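Local coordinates for protein putative L-alanine-DL-glutamate epimerase (Burkholderia xenovorans, PDB 3GO2) that binds magnesium and, as a member of the mandelate racemase/muconate lactonizing enzyme family, probably acts as a racemase or epimerase, at residues L230-L233 / R234-D238; L189-R193 / K194-N198; E361-G365 / E366-P370. All blocks are in the same frame, centred on the assembly; numbering follows the deposited sequence. Where two conformers were deposited one is given.

Contact 1: L230-L233 / R234-D238; sequences LKIL and RELAD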
loop_
_atom_site.group_PDB
_atom_site.type_symbol
_atom_site.label_atom_id
_atom_site.label_comp_id
_atom_site.label_asym_id
_atom_site.label_seq_id
_atom_site.Cartn_x
_atom_site.Cartn_y
_atom_site.Cartn_z
ATOM N N LEU A 230 -20.883 6.970 12.119
ATOM C CA LEU A 230 -21.130 7.811 10.939
ATOM C C LEU A 230 -22.532 8.415 10.996
ATOM O O LEU A 230 -22.716 9.600 10.708
ATOM C CB LEU A 230 -20.944 7.014 9.658
ATOM C CG LEU A 230 -19.508 6.568 9.299
ATOM C CD1 LEU A 230 -19.471 5.314 8.352
ATOM C CD2 LEU A 230 -18.725 7.735 8.697
ATOM N N LYS A 231 -23.505 7.618 11.420
ATOM C CA LYS A 231 -24.878 8.115 11.521
ATOM C C LYS A 231 -24.940 9.282 12.529
ATOM O O LYS A 231 -25.621 10.300 12.298
ATOM C CB LYS A 231 -25.835 7.003 11.915
ATOM C CG LYS A 231 -26.070 6.032 10.760
ATOM C CD LYS A 231 -26.725 4.747 11.187
ATOM C CE LYS A 231 -28.136 4.930 11.669
ATOM N NZ LYS A 231 -29.137 4.887 10.596
ATOM N N ILE A 232 -24.214 9.138 13.630
ATOM C CA ILE A 232 -24.174 10.168 14.668
ATOM C C ILE A 232 -23.510 11.415 14.146
ATOM O O ILE A 232 -24.053 12.517 14.292
ATOM C CB ILE A 232 -23.490 9.671 15.956
ATOM C CG1 ILE A 232 -24.379 8.621 16.643
ATOM C CG2 ILE A 232 -23.161 10.887 16.877
ATOM C CD1 ILE A 232 -23.646 7.775 17.723
ATOM N N LEU A 233 -22.369 11.261 13.479
ATOM C CA LEU A 233 -21.665 12.414 12.910
ATOM C C LEU A 233 -22.487 13.155 11.851
ATOM O O LEU A 233 -22.439 14.378 11.774
ATOM C CB LEU A 233 -20.317 11.986 12.318
ATOM C CG LEU A 233 -19.327 11.431 13.338
ATOM C CD1 LEU A 233 -18.119 10.847 12.581
ATOM C CD2 LEU A 233 -18.865 12.495 14.352
ATOM N N ARG A 234 -23.245 12.427 11.034
ATOM C CA ARG A 234 -24.146 13.060 10.060
ATOM C C ARG A 234 -25.280 13.820 10.721
ATOM O O ARG A 234 -25.627 14.938 10.293
ATOM C CB ARG A 234 -24.748 12.017 9.132
ATOM C CG ARG A 234 -23.780 11.390 8.209
ATOM C CD ARG A 234 -24.347 10.108 7.624
ATOM N NE ARG A 234 -23.292 9.414 6.917
ATOM C CZ ARG A 234 -23.201 8.085 6.742
ATOM N NH1 ARG A 234 -24.123 7.262 7.224
ATOM N NH2 ARG A 234 -22.136 7.598 6.104
ATOM N N GLU A 235 -25.898 13.222 11.730
ATOM C CA GLU A 235 -26.927 13.908 12.497
ATOM C C GLU A 235 -26.413 15.229 13.076
ATOM O O GLU A 235 -27.124 16.252 13.067
ATOM C CB GLU A 235 -27.431 13.010 13.618
ATOM C CG GLU A 235 -28.431 13.674 14.570
ATOM C CD GLU A 235 -29.800 13.950 13.952
ATOM O OE1 GLU A 235 -30.285 13.111 13.182
ATOM O OE2 GLU A 235 -30.407 14.997 14.276
ATOM N N LEU A 236 -25.196 15.201 13.596
ATOM C CA LEU A 236 -24.620 16.332 14.330
ATOM C C LEU A 236 -23.666 17.141 13.484
ATOM O O LEU A 236 -22.778 17.825 13.998
ATOM C CB LEU A 236 -23.907 15.820 15.581
ATOM C CG LEU A 236 -24.755 14.992 16.534
ATOM C CD1 LEU A 236 -23.895 14.480 17.680
ATOM C CD2 LEU A 236 -25.991 15.784 17.042
ATOM N N ALA A 237 -23.838 17.093 12.176
ATOM C CA ALA A 237 -22.861 17.667 11.267
ATOM C C ALA A 237 -22.695 19.173 11.462
ATOM O O ALA A 237 -21.595 19.718 11.264
ATOM C CB ALA A 237 -23.263 17.375 9.832
ATOM N N ASP A 238 -23.780 19.839 11.854
ATOM C CA ASP A 238 -23.789 21.302 11.991
ATOM C C ASP A 238 -23.562 21.791 13.425
ATOM O O ASP A 238 -23.631 22.999 13.708
ATOM C CB ASP A 238 -25.121 21.837 11.469
ATOM C CG ASP A 238 -25.245 21.708 9.967
ATOM O OD1 ASP A 238 -26.389 21.707 9.473
ATOM O OD2 ASP A 238 -24.209 21.604 9.278
#

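Contact 2: L189-R193 / K194-N198; sequences LNVDR and KVLRN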
loop_
_atom_site.group_PDB
_atom_site.type_symbol
_atom_site.label_atom_id
_atom_site.label_comp_id
_atom_site.label_asym_id
_atom_site.label_seq_id
_atom_site.Cartn_x
_atom_site.Cartn_y
_atom_site.Cartn_z
ATOM N N LEU A 189 -24.927 -2.895 19.223
ATOM C CA LEU A 189 -24.599 -1.477 19.336
ATOM C C LEU A 189 -25.153 -0.665 18.157
ATOM O O LEU A 189 -24.549 0.308 17.713
ATOM C CB LEU A 189 -23.075 -1.265 19.461
ATOM C CG LEU A 189 -22.326 -2.196 20.410
ATOM C CD1 LEU A 189 -20.834 -1.809 20.477
ATOM C CD2 LEU A 189 -22.936 -2.208 21.842
ATOM N N ASN A 190 -26.331 -1.034 17.665
ATOM C CA ASN A 190 -26.952 -0.247 16.596
ATOM C C ASN A 190 -27.374 1.127 17.131
ATOM O O ASN A 190 -27.699 1.275 18.327
ATOM C CB ASN A 190 -28.161 -0.975 16.015
ATOM C CG ASN A 190 -27.779 -2.284 15.334
ATOM O OD1 ASN A 190 -26.806 -2.330 14.571
ATOM N ND2 ASN A 190 -28.553 -3.354 15.607
ATOM N N VAL A 191 -27.400 2.083 16.211
ATOM C CA VAL A 191 -27.880 3.447 16.433
ATOM C C VAL A 191 -29.160 3.634 15.613
ATOM O O VAL A 191 -29.208 3.304 14.435
ATOM C CB VAL A 191 -26.797 4.452 15.985
ATOM C CG1 VAL A 191 -27.322 5.899 16.001
ATOM C CG2 VAL A 191 -25.544 4.313 16.873
ATOM N N ASP A 192 -30.200 4.128 16.259
ATOM C CA ASP A 192 -31.489 4.344 15.609
ATOM C C ASP A 192 -31.961 5.774 15.810
ATOM O O ASP A 192 -31.245 6.613 16.361
ATOM C CB ASP A 192 -32.536 3.324 16.102
ATOM C CG ASP A 192 -32.807 3.398 17.594
ATOM O OD1 ASP A 192 -32.344 4.333 18.296
ATOM O OD2 ASP A 192 -33.517 2.487 18.068
ATOM N N ARG A 193 -33.156 6.062 15.312
ATOM C CA ARG A 193 -33.670 7.392 15.405
ATOM C C ARG A 193 -33.780 7.846 16.834
ATOM O O ARG A 193 -33.582 9.030 17.097
ATOM C CB ARG A 193 -35.047 7.512 14.758
ATOM C CG ARG A 193 -35.026 7.612 13.298
ATOM C CD ARG A 193 -36.462 7.870 12.843
ATOM N NE ARG A 193 -36.778 7.567 11.452
ATOM C CZ ARG A 193 -35.963 7.641 10.408
ATOM N NH1 ARG A 193 -34.667 7.964 10.529
ATOM N NH2 ARG A 193 -36.463 7.349 9.201
ATOM N N LYS A 194 -34.089 6.936 17.742
ATOM C CA LYS A 194 -34.221 7.298 19.151
ATOM C C LYS A 194 -32.910 7.837 19.710
ATOM O O LYS A 194 -32.883 8.866 20.396
ATOM C CB LYS A 194 -34.696 6.099 19.979
ATOM C CG LYS A 194 -34.982 6.440 21.436
ATOM C CD LYS A 194 -35.618 5.283 22.183
ATOM C CE LYS A 194 -34.592 4.517 23.018
ATOM N NZ LYS A 194 -35.246 3.630 24.026
ATOM N N VAL A 195 -31.816 7.140 19.424
ATOM C CA VAL A 195 -30.504 7.587 19.889
ATOM C C VAL A 195 -30.189 8.951 19.289
ATOM O O VAL A 195 -29.753 9.894 19.981
ATOM C CB VAL A 195 -29.406 6.548 19.550
ATOM C CG1 VAL A 195 -28.012 7.123 19.835
ATOM C CG2 VAL A 195 -29.642 5.256 20.346
ATOM N N LEU A 196 -30.425 9.083 17.988
ATOM C CA LEU A 196 -30.040 10.298 17.304
ATOM C C LEU A 196 -30.835 11.514 17.806
ATOM O O LEU A 196 -30.256 12.555 18.092
ATOM C CB LEU A 196 -30.166 10.136 15.794
ATOM C CG LEU A 196 -29.250 9.090 15.149
ATOM C CD1 LEU A 196 -29.648 8.914 13.698
ATOM C CD2 LEU A 196 -27.793 9.510 15.263
ATOM N N ARG A 197 -32.157 11.386 17.920
ATOM C CA ARG A 197 -32.946 12.548 18.353
ATOM C C ARG A 197 -32.679 12.930 19.819
ATOM O O ARG A 197 -32.734 14.112 20.174
ATOM C CB ARG A 197 -34.437 12.304 18.142
ATOM C CG ARG A 197 -35.052 11.328 19.021
ATOM C CD ARG A 197 -36.565 11.251 18.772
ATOM N NE ARG A 197 -37.124 10.277 19.686
ATOM C CZ ARG A 197 -37.528 9.052 19.374
ATOM N NH1 ARG A 197 -37.524 8.610 18.120
ATOM N NH2 ARG A 197 -37.988 8.274 20.340
ATOM N N ASN A 198 -32.351 11.953 20.650
ATOM C CA ASN A 198 -32.022 12.237 22.048
ATOM C C ASN A 198 -30.645 12.886 22.198
ATOM O O ASN A 198 -30.489 13.819 22.973
ATOM C CB ASN A 198 -32.161 10.981 22.886
ATOM C CG ASN A 198 -33.586 10.740 23.264
ATOM O OD1 ASN A 198 -34.125 11.448 24.139
ATOM N ND2 ASN A 198 -34.249 9.811 22.554
#

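Contact 3: E361-G365 / E366-P370; sequences EYQNG and ELIIP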
loop_
_atom_site.group_PDB
_atom_site.type_symbol
_atom_site.label_atom_id
_atom_site.label_comp_id
_atom_site.label_asym_id
_atom_site.label_seq_id
_atom_site.Cartn_x
_atom_site.Cartn_y
_atom_site.Cartn_z
ATOM N N GLU A 361 -6.277 22.939 42.640
ATOM C CA GLU A 361 -6.741 24.315 42.605
ATOM C C GLU A 361 -6.975 24.746 41.170
ATOM O O GLU A 361 -6.091 24.612 40.337
ATOM C CB GLU A 361 -5.725 25.236 43.275
ATOM C CG GLU A 361 -5.551 24.966 44.779
ATOM C CD GLU A 361 -4.481 25.844 45.455
ATOM O OE1 GLU A 361 -3.851 26.690 44.773
ATOM O OE2 GLU A 361 -4.274 25.676 46.678
ATOM N N TYR A 362 -8.175 25.259 40.898
ATOM C CA TYR A 362 -8.515 25.779 39.573
ATOM C C TYR A 362 -8.710 27.292 39.657
ATOM O O TYR A 362 -9.201 27.796 40.669
ATOM C CB TYR A 362 -9.789 25.136 39.038
ATOM C CG TYR A 362 -9.687 23.631 39.000
ATOM C CD1 TYR A 362 -9.072 22.989 37.923
ATOM C CD2 TYR A 362 -10.201 22.860 40.013
ATOM C CE1 TYR A 362 -8.952 21.608 37.893
ATOM C CE2 TYR A 362 -10.089 21.466 39.997
ATOM C CZ TYR A 362 -9.471 20.844 38.913
ATOM O OH TYR A 362 -9.337 19.471 38.904
ATOM N N GLN A 363 -8.303 27.972 38.614
ATOM C CA GLN A 363 -8.519 29.411 38.470
ATOM C C GLN A 363 -8.760 29.729 37.009
ATOM O O GLN A 363 -7.974 29.334 36.153
ATOM C CB GLN A 363 -7.295 30.163 38.995
ATOM C CG GLN A 363 -7.389 31.696 38.927
ATOM C CD GLN A 363 -6.076 32.369 39.354
ATOM O OE1 GLN A 363 -5.331 31.844 40.196
ATOM N NE2 GLN A 363 -5.774 33.515 38.747
ATOM N N ASN A 364 -9.885 30.404 36.720
ATOM C CA ASN A 364 -10.227 30.831 35.363
ATOM C C ASN A 364 -10.146 29.683 34.364
ATOM O O ASN A 364 -9.577 29.828 33.285
ATOM C CB ASN A 364 -9.305 31.965 34.908
ATOM C CG ASN A 364 -9.766 32.636 33.599
ATOM O OD1 ASN A 364 -10.942 32.595 33.242
ATOM N ND2 ASN A 364 -8.827 33.264 32.885
ATOM N N GLY A 365 -10.667 28.533 34.765
ATOM C CA GLY A 365 -10.757 27.387 33.900
ATOM C C GLY A 365 -9.478 26.608 33.719
ATOM O O GLY A 365 -9.400 25.786 32.799
ATOM N N GLU A 366 -8.473 26.863 34.558
ATOM C CA GLU A 366 -7.181 26.174 34.411
ATOM C C GLU A 366 -6.787 25.541 35.726
ATOM O O GLU A 366 -7.130 26.046 36.784
ATOM C CB GLU A 366 -6.073 27.127 34.000
ATOM C CG GLU A 366 -6.328 27.856 32.683
ATOM C CD GLU A 366 -5.124 28.645 32.239
ATOM O OE1 GLU A 366 -4.586 29.411 33.052
ATOM O OE2 GLU A 366 -4.711 28.491 31.078
ATOM N N LEU A 367 -6.087 24.411 35.645
ATOM C CA LEU A 367 -5.536 23.773 36.822
ATOM C C LEU A 367 -4.169 24.359 37.127
ATOM O O LEU A 367 -3.320 24.477 36.235
ATOM C CB LEU A 367 -5.400 22.260 36.600
ATOM C CG LEU A 367 -4.693 21.389 37.647
ATOM C CD1 LEU A 367 -5.418 21.378 39.004
ATOM C CD2 LEU A 367 -4.555 19.938 37.104
ATOM N N ILE A 368 -3.937 24.715 38.391
ATOM C CA ILE A 368 -2.646 25.229 38.826
ATOM C C ILE A 368 -1.766 24.026 39.114
ATOM O O ILE A 368 -2.184 23.109 39.810
ATOM C CB ILE A 368 -2.797 26.054 40.125
ATOM C CG1 ILE A 368 -3.721 27.235 39.902
ATOM C CG2 ILE A 368 -1.425 26.454 40.680
ATOM C CD1 ILE A 368 -3.267 28.150 38.895
ATOM N N ILE A 369 -0.567 24.004 38.557
ATOM C CA ILE A 369 0.362 22.881 38.775
ATOM C C ILE A 369 1.115 23.131 40.068
ATOM O O ILE A 369 1.779 24.162 40.198
ATOM C CB ILE A 369 1.362 22.775 37.614
ATOM C CG1 ILE A 369 0.609 22.626 36.295
ATOM C CG2 ILE A 369 2.370 21.590 37.841
ATOM C CD1 ILE A 369 -0.449 21.585 36.301
ATOM N N PRO A 370 0.992 22.219 41.034
ATOM C CA PRO A 370 1.648 22.401 42.331
ATOM C C PRO A 370 3.158 22.244 42.220
ATOM O O PRO A 370 3.650 21.736 41.200
ATOM C CB PRO A 370 1.036 21.285 43.193
ATOM C CG PRO A 370 0.626 20.220 42.202
ATOM C CD PRO A 370 0.222 20.962 40.956
HETATM O O HOH W 1 -3.523 22.375 42.136
HETATM O O HOH W 2 -5.584 30.593 35.033
#

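Contact 1: L230-L233 / R234-D238
Arg-234 lays its guanidinium across the side chain of Leu-230, one helical turn earlier. CB of Leu-230 sits on one face of the flat group, off its centre toward the rim and 3.8 Å from Arg-234 NH2, and the two side chains cross obliquely. The torsions explain the approach: CG of Arg-234 stands anti to its own carbonyl carbon (chi1 -68°) and the chain then stays extended to NE, which carries it back along the helix past Leu-230 O, with Arg-234 CG 3.3 Å from that oxygen.

Ile-232 and Leu-236 are arranged differently. They lie side by side and point the same way, and the touch is between methyl groups, Ile-232 CG2 to Leu-236 CD1 at 3.8 Å.

Beneath both pairs runs the backbone ladder of the C-terminal end of helix 226-235: Arg-234 N to Leu-230 O at 2.9 Å, Glu-235 N to Lys-231 O at 3.0 Å and Leu-236 N to Ile-232 O at 3.0 Å. The last is the least straight, 147° at the hydrogen, and Leu-236 is also the first residue to leave helical phi/psi. This helix is the crossover of a beta-alpha-beta unit between strands 215-219 and 243-245 in the barrel domain.

Its sides face different neighbours. Ile-232 and Leu-236 pack on helix 193-210, and Leu-233 on Val-257 of helix 251-259. Glu-235 turns its carboxylate away to a salt bridge with Arg-200, and Arg-234 packs on Pro-262 of a second subunit.

Contact 2: L189-R193 / K194-N198
Asp-192, at the N-cap of helix 193-210, accepts the backbone N-H of Val-195 on its OD1, a capping bond. The first residue of 194-198, Lys-194, runs alongside the Asp-192 side chain and points the same way, with Lys-194 CB 3.4 Å from Asp-192 OD1; its NZ makes a long, weak ion pair with Asp-171.

At Val-195 the capping bond measures 3.1 Å from N to Asp-192 OD1 and is nearly straight, 162° at the hydrogen, and the N-H meets the oxygen almost along its C-O line. The cap depends on Asp-192 CG lying between backbone N and carbonyl carbon (chi1 61°), which swings the carboxylate back over the first turn.

Leu-196 donates its N to Asp-192 O at 3.1 Å, so one residue takes two N-H groups of this turn. Its side chain crosses that of Val-191 at about a right angle, Leu-196 CD2 to Val-191 CG1 being 3.7 Å.

Arg-197 N bonds to Arg-193 O at 2.9 Å. Its guanidinium folds back over Lys-194, whose CA lies 3.7 Å above the centre of the guanidinium plane, and NE forms a salt bridge with Asp-170.

Asn-198 grips Lys-194 O twice, through its backbone N at 3.1 Å and its side-chain ND2 at 2.7 Å, from opposite faces of the carbonyl plane.

Arg-193 reaches away to a salt bridge with Asp-240 of a second subunit, while Val-191 and Leu-196 pack on Ile-232, seating the start of this helix against helix 226-235 of the barrel domain.

Contact 3: E361-G365 / E366-P370
Tyr-362 and Leu-367 are brought together by contrasting first torsions: the tyrosine CG is anti to its carbonyl carbon (chi1 -56°), whereas the leucine CG is anti to its backbone N (chi1 173°). From these positions the side chains slant across each other. The leucine methyl comes to the ring obliquely, Leu-367 CD1 lying 3.7 Å from Tyr-362 CE1, while Glu-366 O lies at the ring's edge, near its plane.

The two residues form an antiparallel non-hydrogen-bonded pair and share one face of a beta hairpin. On the opposite face stand Gln-363 and Glu-366, the hydrogen-bonded pair. Its bonds are unequal: Gln-363 N to Glu-366 O is 2.9 Å and lies in the carbonyl plane, while Glu-366 N reaches Gln-363 O at 3.0 Å from well above that plane. The second bond closes a type I' turn from Gln-363 to Glu-366, in which Asn-364 and Gly-365 both have positive phi. Farther from the turn, Ile-368 N meets Glu-361 O at 2.9 Å with a nearly straight N-H, 175° at the hydrogen.

Two waters add bridges between the arms. One accepts from Glu-361 N and donates to Ile-368 O; the other donates to Gln-363 O at 2.9 Å and to Glu-366 OE1, a leg that is unusually short.

Strand 362-363 is the outermost of a mixed sheet within this chain, and 366-368 joins it to strand 118-123, with a Leu-367 to Val-119 backbone bond.

The Tyr-362 and Leu-367 face packs mainly through carbon on helix 323-335, where both touch Thr-326, with the tyrosine OH satisfied by Thr-344. On the other side Gln-363 and Glu-366 touch Arg-118, which with the backbone-bound water implies a more polar face.

Contacts 1 and 2 belong to one neighbourhood, their centres 11 Å apart: Ile-232 CA meets Leu-196 CD2 at 3.7 Å, joining the C-terminal end of helix 226-235 to the N-terminal end of helix 193-210. None of the three is fully core. Contacts 1 and 2 lie in outer helices, their centres 26 Å from the chain centre, and both touch a second subunit; contact 3, also partly buried, is 17 Å from that centre and meets no other chain. Contacts 1 and 2 share i to i+4 backbone bonds, to which contact 2 adds a carboxylate cap and salt bridges. Contact 3 relies on cross-strand bonds with bridging waters at a sheet margin.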